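Local coordinates for prokaryotic transcription elongation factor GreA/GreB (Nitrosomonas europaea, PDB 2PN0), which probably binds RNA polymerase through a GreA/GreB-like fold that joins a small helical N-terminal part to an FKBP-like C-terminal part, at residues A30-D35 with L94-S99; A39-A44 with A100-A105. One frame throughout, in Å; residues are numbered along the deposited sequence.

Contact 1 of 2, residues A30-D35 with L94-S99; sequences AFPGRD and LAPVGS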
ATOM      1  N   ALA A  30      -7.380  13.665  -1.366  1.00 25.37           N
ATOM      2  CA  ALA A  30      -8.196  12.593  -1.912  1.00 24.77           C
ATOM      3  C   ALA A  30      -7.341  11.346  -2.127  1.00 23.02           C
ATOM      4  O   ALA A  30      -6.957  11.021  -3.262  1.00 24.19           O
ATOM      5  CB  ALA A  30      -8.870  13.045  -3.219  1.00 25.47           C
ATOM      6  N   PHE A  31      -7.033  10.643  -1.037  1.00 20.60           N
ATOM      7  CA  PHE A  31      -6.173   9.446  -1.111  1.00 18.01           C
ATOM      8  C   PHE A  31      -7.035   8.231  -1.512  1.00 16.95           C
ATOM      9  O   PHE A  31      -8.265   8.232  -1.290  1.00 15.14           O
ATOM     10  CB  PHE A  31      -5.387   9.198   0.192  1.00 17.78           C
ATOM     11  CG  PHE A  31      -6.264   8.989   1.423  1.00 16.12           C
ATOM     12  CD1 PHE A  31      -6.754   7.734   1.746  1.00 17.17           C
ATOM     13  CD2 PHE A  31      -6.593  10.067   2.240  1.00 17.56           C
ATOM     14  CE1 PHE A  31      -7.548   7.544   2.872  1.00 17.45           C
ATOM     15  CE2 PHE A  31      -7.400   9.877   3.374  1.00 16.45           C
ATOM     16  CZ  PHE A  31      -7.872   8.614   3.673  1.00 16.76           C
ATOM     17  N   PRO A  32      -6.416   7.214  -2.115  1.00 16.71           N
ATOM     18  CA  PRO A  32      -7.249   6.114  -2.624  1.00 16.42           C
ATOM     19  C   PRO A  32      -8.013   5.414  -1.509  1.00 16.17           C
ATOM     20  O   PRO A  32      -7.446   5.129  -0.450  1.00 17.25           O
ATOM     21  CB  PRO A  32      -6.231   5.159  -3.258  1.00 16.58           C
ATOM     22  CG  PRO A  32      -4.861   5.552  -2.639  1.00 17.21           C
ATOM     23  CD  PRO A  32      -4.976   7.036  -2.415  1.00 16.17           C
ATOM     24  N   GLY A  33      -9.299   5.165  -1.728  1.00 15.59           N
ATOM     25  CA  GLY A  33     -10.104   4.457  -0.721  1.00 16.38           C
ATOM     26  C   GLY A  33     -10.595   5.353   0.413  1.00 14.86           C
ATOM     27  O   GLY A  33     -11.242   4.859   1.363  1.00 14.23           O
ATOM     28  N   ARG A  34     -10.352   6.664   0.331  1.00 15.29           N
ATOM     29  CA  ARG A  34     -10.790   7.559   1.418  1.00 15.48           C
ATOM     30  C   ARG A  34     -12.275   7.468   1.666  1.00 15.08           C
ATOM     31  O   ARG A  34     -12.719   7.351   2.829  1.00 15.68           O
ATOM     32  CB  ARG A  34     -10.435   9.009   1.097  1.00 15.22           C
ATOM     33  CG  ARG A  34     -10.989  10.015   2.106  1.00 15.56           C
ATOM     34  CD  ARG A  34     -10.554  11.424   1.778  1.00 18.59           C
ATOM     35  NE  ARG A  34     -11.064  12.284   2.832  1.00 22.29           N
ATOM     36  CZ  ARG A  34     -10.346  13.112   3.593  1.00 25.03           C
ATOM     37  NH1 ARG A  34      -9.044  13.292   3.380  1.00 23.29           N
ATOM     38  NH2 ARG A  34     -10.969  13.806   4.546  1.00 24.24           N
ATOM     39  N   ASP A  35     -13.057   7.528   0.574  1.00 14.03           N
ATOM     40  CA  ASP A  35     -14.527   7.498   0.690  1.00 15.05           C
ATOM     41  C   ASP A  35     -14.944   6.236   1.442  1.00 14.81           C
ATOM     42  O   ASP A  35     -15.862   6.263   2.273  1.00 14.41           O
ATOM     43  CB  ASP A  35     -15.209   7.524  -0.685  1.00 14.88           C
ATOM     44  CG  ASP A  35     -15.025   8.845  -1.416  1.00 18.35           C
ATOM     45  OD1 ASP A  35     -14.595   9.824  -0.793  1.00 20.78           O
ATOM     46  OD2 ASP A  35     -15.352   8.912  -2.613  1.00 22.39           O
ATOM     47  N   LEU A  94      -3.304   5.600   5.979  1.00 11.45           N
ATOM     48  CA  LEU A  94      -3.609   6.330   4.689  1.00 12.39           C
ATOM     49  C   LEU A  94      -3.147   5.577   3.443  1.00 11.98           C
ATOM     50  O   LEU A  94      -3.530   5.941   2.334  1.00 13.10           O
ATOM     51  CB  LEU A  94      -2.998   7.747   4.666  1.00 11.52           C
ATOM     52  CG  LEU A  94      -3.329   8.602   5.894  1.00 14.20           C
ATOM     53  CD1 LEU A  94      -2.747   9.990   5.619  1.00 13.91           C
ATOM     54  CD2 LEU A  94      -4.819   8.683   6.104  1.00 15.75           C
ATOM     55  N   ALA A  95      -2.325   4.548   3.623  1.00 12.35           N
ATOM     56  CA  ALA A  95      -1.678   3.895   2.468  1.00 11.92           C
ATOM     57  C   ALA A  95      -2.558   2.777   1.887  1.00 10.54           C
ATOM     58  O   ALA A  95      -3.304   2.117   2.646  1.00  9.86           O
ATOM     59  CB  ALA A  95      -0.317   3.332   2.855  1.00 13.47           C
ATOM     60  N   PRO A  96      -2.429   2.499   0.571  1.00 10.88           N
ATOM     61  CA  PRO A  96      -3.017   1.282   0.029  1.00 10.70           C
ATOM     62  C   PRO A  96      -2.636   0.089   0.935  1.00 10.71           C
ATOM     63  O   PRO A  96      -1.483   0.003   1.444  1.00 11.65           O
ATOM     64  CB  PRO A  96      -2.357   1.144  -1.342  1.00 10.36           C
ATOM     65  CG  PRO A  96      -2.144   2.604  -1.771  1.00  9.64           C
ATOM     66  CD  PRO A  96      -1.762   3.315  -0.467  1.00 11.37           C
ATOM     67  N   VAL A  97      -3.607  -0.780   1.136  1.00 11.19           N
ATOM     68  CA  VAL A  97      -3.504  -1.939   2.079  1.00 11.28           C
ATOM     69  C   VAL A  97      -3.696  -1.502   3.515  1.00 11.58           C
ATOM     70  O   VAL A  97      -4.604  -2.014   4.184  1.00 11.32           O
ATOM     71  CB  VAL A  97      -2.241  -2.839   1.922  1.00 11.80           C
ATOM     72  CG1 VAL A  97      -2.324  -4.010   2.930  1.00 13.33           C
ATOM     73  CG2 VAL A  97      -2.184  -3.410   0.505  1.00 12.59           C
ATOM     74  N   GLY A  98      -2.860  -0.551   3.968  1.00 11.25           N
ATOM     75  CA  GLY A  98      -2.969   0.018   5.321  1.00 11.68           C
ATOM     76  C   GLY A  98      -4.415   0.448   5.618  1.00 11.83           C
ATOM     77  O   GLY A  98      -5.001   0.074   6.664  1.00 11.95           O
ATOM     78  N   SER A  99      -5.021   1.220   4.718  1.00 10.44           N
ATOM     79  CA  SER A  99      -6.402   1.697   4.934  1.00 10.70           C
ATOM     80  C   SER A  99      -7.404   0.557   5.037  1.00 10.83           C
ATOM     81  O   SER A  99      -8.456   0.734   5.629  1.00 12.90           O
ATOM     82  CB  SER A  99      -6.831   2.704   3.830  1.00 11.00           C
ATOM     83  OG  SER A  99      -6.740   2.126   2.522  1.00 11.83           O
TER
HETATM   84  O   HOH W   1      -5.416   4.121   1.052  1.00 14.75           O
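Phe31 and Leu94 make the larger of two apolar contacts. The CD2 methyl of Leu94 lies over one face of the ring, offset toward the rim, 4.2 Å from the centroid and 25° off the normal, a CH-pi contact; CB of Arg34 covers the centre of the opposite face, so the flat ring is held between two aliphatic groups. With CG of Phe31 between its own N and carbonyl carbon (chi1 60°), CD1 also comes 3.7 Å from Leu94 O. Were Phe31 reduced to an alanine, the Leu94 methyl would be likely to lose its aromatic face and a gap to open beside Arg34 CB. Two rigid prolines touch by their ring carbons, Pro32 CG to Pro96 CG at 4.1 Å.

Among backbone bonds, Arg34 N to Phe31 O (3.1 Å) closes a type II turn whose third residue, Gly33, has the positive phi that favours glycine and is the N-cap of the helix.

The polar link is a single water. It donates to Pro32 O (2.7 Å) and Leu94 O (2.9 Å), and accepts from Ser99 OG at 2.8 Å. Apolar packing is thus combined with a water-mediated link, in which two carbonyl oxygens, both acceptors, are joined through one water's hydrogens.

Contact 2 of 2, residues A39-A44 with A100-A105; sequences AELARA and ALLGLA
Water-bridged and lightly packed, this contact sets the last turn of helix 34-42, at Glu40 and Leu41, against the loop that follows the short helix 98-101, at Leu102. The two backbones stand well apart, the nearest CA atoms being those of Glu40 and Gly103 at 9.1 Å, and long side chains span the distance.

Glu40 supplies the polar half. CG is anti to the backbone N (chi1 175°) and the chain runs on extended, which carries the carboxylate away from its helix toward the opposing loop. OE2 stops 4.1 Å from Leu102 O; both are acceptors, and a water lies between them, donating a hydrogen bond to Glu40 OE2 at 2.8 Å and another to Leu102 O at 2.9 Å. Glutamate suits the place because it is long enough to cross and ends in an acceptor that a water can join to a carbonyl.

The apolar half is a meeting of methyls, Leu41 CD2 with Leu102 CD2 at 4.1 Å, the two side chains crossing at about a right angle. The CA-CB bond of Leu102 points toward the helix, and with CG anti to the backbone N (chi1 -177°) the CD2 branch is placed against Leu41. Gly103 adopts positive phi in the type II turn from Leu101 to Leu104, closed by Leu104 N to Leu101 O at 3.0 Å; a beta carbon there would collide with the carbonyl oxygen of Leu102, so glycine fits.

Around the pair, Leu19 of helix 13-25 touches both leucines, while Leu41 also packs on Leu23 of that helix and on Ile11 of strand 10-12. Leu102 reaches Met59 and Ile93 in loops, and Leu101 and Leu104 pack on Ile110 of strand 109-113.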
ATOM      1  N   ALA A  39     -16.666   5.878   5.169  1.00 17.67           N
ATOM      2  CA  ALA A  39     -17.956   5.210   5.277  1.00 18.81           C
ATOM      3  C   ALA A  39     -17.897   4.145   6.382  1.00 18.07           C
ATOM      4  O   ALA A  39     -18.809   4.048   7.245  1.00 18.41           O
ATOM      5  CB  ALA A  39     -18.335   4.585   3.936  1.00 19.26           C
ATOM      6  N   GLU A  40     -16.825   3.357   6.351  1.00 17.74           N
ATOM      7  CA  GLU A  40     -16.585   2.345   7.351  1.00 17.87           C
ATOM      8  C   GLU A  40     -16.488   2.949   8.771  1.00 18.03           C
ATOM      9  O   GLU A  40     -17.084   2.447   9.722  1.00 18.38           O
ATOM     10  CB  GLU A  40     -15.309   1.599   6.954  1.00 19.08           C
ATOM     11  CG  GLU A  40     -14.856   0.621   7.934  1.00 22.05           C
ATOM     12  CD  GLU A  40     -13.654  -0.113   7.429  1.00 21.13           C
ATOM     13  OE1 GLU A  40     -12.611   0.555   7.170  1.00 22.38           O
ATOM     14  OE2 GLU A  40     -13.766  -1.346   7.305  1.00 22.01           O
ATOM     15  N   LEU A  41     -15.755   4.055   8.898  1.00 17.44           N
ATOM     16  CA  LEU A  41     -15.672   4.776  10.180  1.00 17.01           C
ATOM     17  C   LEU A  41     -17.012   5.316  10.668  1.00 18.82           C
ATOM     18  O   LEU A  41     -17.310   5.257  11.871  1.00 18.16           O
ATOM     19  CB  LEU A  41     -14.623   5.899  10.119  1.00 17.13           C
ATOM     20  CG  LEU A  41     -13.164   5.397  10.052  1.00 16.79           C
ATOM     21  CD1 LEU A  41     -12.169   6.532   9.794  1.00 17.63           C
ATOM     22  CD2 LEU A  41     -12.751   4.660  11.349  1.00 18.46           C
ATOM     23  N   ALA A  42     -17.807   5.853   9.743  1.00 18.55           N
ATOM     24  CA  ALA A  42     -19.073   6.510  10.096  1.00 19.87           C
ATOM     25  C   ALA A  42     -20.060   5.560  10.756  1.00 21.34           C
ATOM     26  O   ALA A  42     -20.848   5.973  11.620  1.00 21.24           O
ATOM     27  CB  ALA A  42     -19.696   7.125   8.862  1.00 19.89           C
ATOM     28  N   ARG A  43     -20.012   4.297  10.349  1.00 22.59           N
ATOM     29  CA  ARG A  43     -20.974   3.299  10.822  1.00 25.30           C
ATOM     30  C   ARG A  43     -20.349   2.273  11.774  1.00 25.61           C
ATOM     31  O   ARG A  43     -21.008   1.298  12.192  1.00 25.14           O
ATOM     32  CB  ARG A  43     -21.594   2.578   9.638  1.00 25.60           C
ATOM     33  CG  ARG A  43     -20.605   1.744   8.864  1.00 26.84           C
ATOM     34  CD  ARG A  43     -21.290   1.040   7.719  1.00 30.96           C
ATOM     35  NE  ARG A  43     -22.457   0.280   8.173  1.00 32.97           N
ATOM     36  CZ  ARG A  43     -22.485  -1.043   8.292  1.00 35.16           C
ATOM     37  NH1 ARG A  43     -21.408  -1.763   7.981  1.00 35.90           N
ATOM     38  NH2 ARG A  43     -23.594  -1.649   8.710  1.00 37.07           N
ATOM     39  N   ALA A  44     -19.087   2.493  12.123  1.00 25.80           N
ATOM     40  CA  ALA A  44     -18.399   1.591  13.037  1.00 26.09           C
ATOM     41  C   ALA A  44     -19.060   1.567  14.423  1.00 26.68           C
ATOM     42  O   ALA A  44     -19.741   2.522  14.841  1.00 26.19           O
ATOM     43  CB  ALA A  44     -16.950   1.979  13.164  1.00 26.42           C
ATOM     44  N   ALA A 100      -7.108  -0.586   4.425  1.00 10.10           N
ATOM     45  CA  ALA A 100      -8.021  -1.752   4.481  1.00 10.71           C
ATOM     46  C   ALA A 100      -7.756  -2.656   5.692  1.00 11.12           C
ATOM     47  O   ALA A 100      -8.573  -3.549   5.990  1.00 12.61           O
ATOM     48  CB  ALA A 100      -7.873  -2.593   3.171  1.00 10.48           C
ATOM     49  N   LEU A 101      -6.623  -2.487   6.370  1.00 11.74           N
ATOM     50  CA  LEU A 101      -6.300  -3.428   7.468  1.00 13.18           C
ATOM     51  C   LEU A 101      -7.161  -3.188   8.707  1.00 12.91           C
ATOM     52  O   LEU A 101      -7.453  -4.127   9.439  1.00 13.34           O
ATOM     53  CB  LEU A 101      -4.807  -3.360   7.886  1.00 13.69           C
ATOM     54  CG  LEU A 101      -3.788  -3.947   6.920  1.00 15.78           C
ATOM     55  CD1 LEU A 101      -2.337  -3.711   7.464  1.00 17.62           C
ATOM     56  CD2 LEU A 101      -4.027  -5.468   6.670  1.00 16.95           C
ATOM     57  N   LEU A 102      -7.526  -1.932   8.945  1.00 13.46           N
ATOM     58  CA  LEU A 102      -8.248  -1.552  10.162  1.00 14.05           C
ATOM     59  C   LEU A 102      -9.532  -2.345  10.176  1.00 14.10           C
ATOM     60  O   LEU A 102     -10.253  -2.398   9.189  1.00 12.73           O
ATOM     61  CB  LEU A 102      -8.570  -0.061  10.124  1.00 13.78           C
ATOM     62  CG  LEU A 102      -9.259   0.475  11.380  1.00 15.24           C
ATOM     63  CD1 LEU A 102      -8.274   0.385  12.574  1.00 16.36           C
ATOM     64  CD2 LEU A 102      -9.767   1.905  11.080  1.00 15.21           C
ATOM     65  N   GLY A 103      -9.798  -2.994  11.288  1.00 13.42           N
ATOM     66  CA  GLY A 103     -11.070  -3.693  11.437  1.00 14.88           C
ATOM     67  C   GLY A 103     -11.077  -5.133  10.946  1.00 14.94           C
ATOM     68  O   GLY A 103     -12.031  -5.897  11.245  1.00 15.78           O
ATOM     69  N   LEU A 104     -10.034  -5.542  10.229  1.00 15.12           N
ATOM     70  CA  LEU A 104      -9.918  -6.946   9.824  1.00 14.80           C
ATOM     71  C   LEU A 104      -9.638  -7.800  11.085  1.00 14.98           C
ATOM     72  O   LEU A 104      -9.371  -7.255  12.188  1.00 14.59           O
ATOM     73  CB  LEU A 104      -8.797  -7.132   8.808  1.00 15.14           C
ATOM     74  CG  LEU A 104      -9.080  -6.465   7.466  1.00 14.80           C
ATOM     75  CD1 LEU A 104      -7.943  -6.962   6.521  1.00 16.96           C
ATOM     76  CD2 LEU A 104     -10.441  -6.831   6.955  1.00 16.02           C
ATOM     77  N   ALA A 105      -9.728  -9.121  10.945  1.00 15.06           N
ATOM     78  CA  ALA A 105      -9.484 -10.010  12.091  1.00 15.24           C
ATOM     79  C   ALA A 105      -8.540 -11.175  11.742  1.00 15.07           C
ATOM     80  O   ALA A 105      -8.392 -11.511  10.569  1.00 14.31           O
ATOM     81  CB  ALA A 105     -10.792 -10.545  12.611  1.00 17.01           C
TER
HETATM   82  O   HOH W   2     -12.319  -3.663   7.643  1.00 24.13           O

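Contacts 1 and 2 lie with their centres about 12 Å apart and are built from the same two elements: helix 34-42 with its lead-in turn, and helix 98-101 with its flanking loops. The order along the chain is 30-35, 39-44, 94-99, 100-105: the segments alternate, so the pairings cross, and 94-99 runs directly into 100-105. The two pairings run in the same sense, start to start and end to end. Together they join the Rnk N-terminal region to the GreA/GreB C-terminal region at two levels, one buried and one partly buried. Each also touches the second subunit, so the junction forms part of the surface on which that subunit packs.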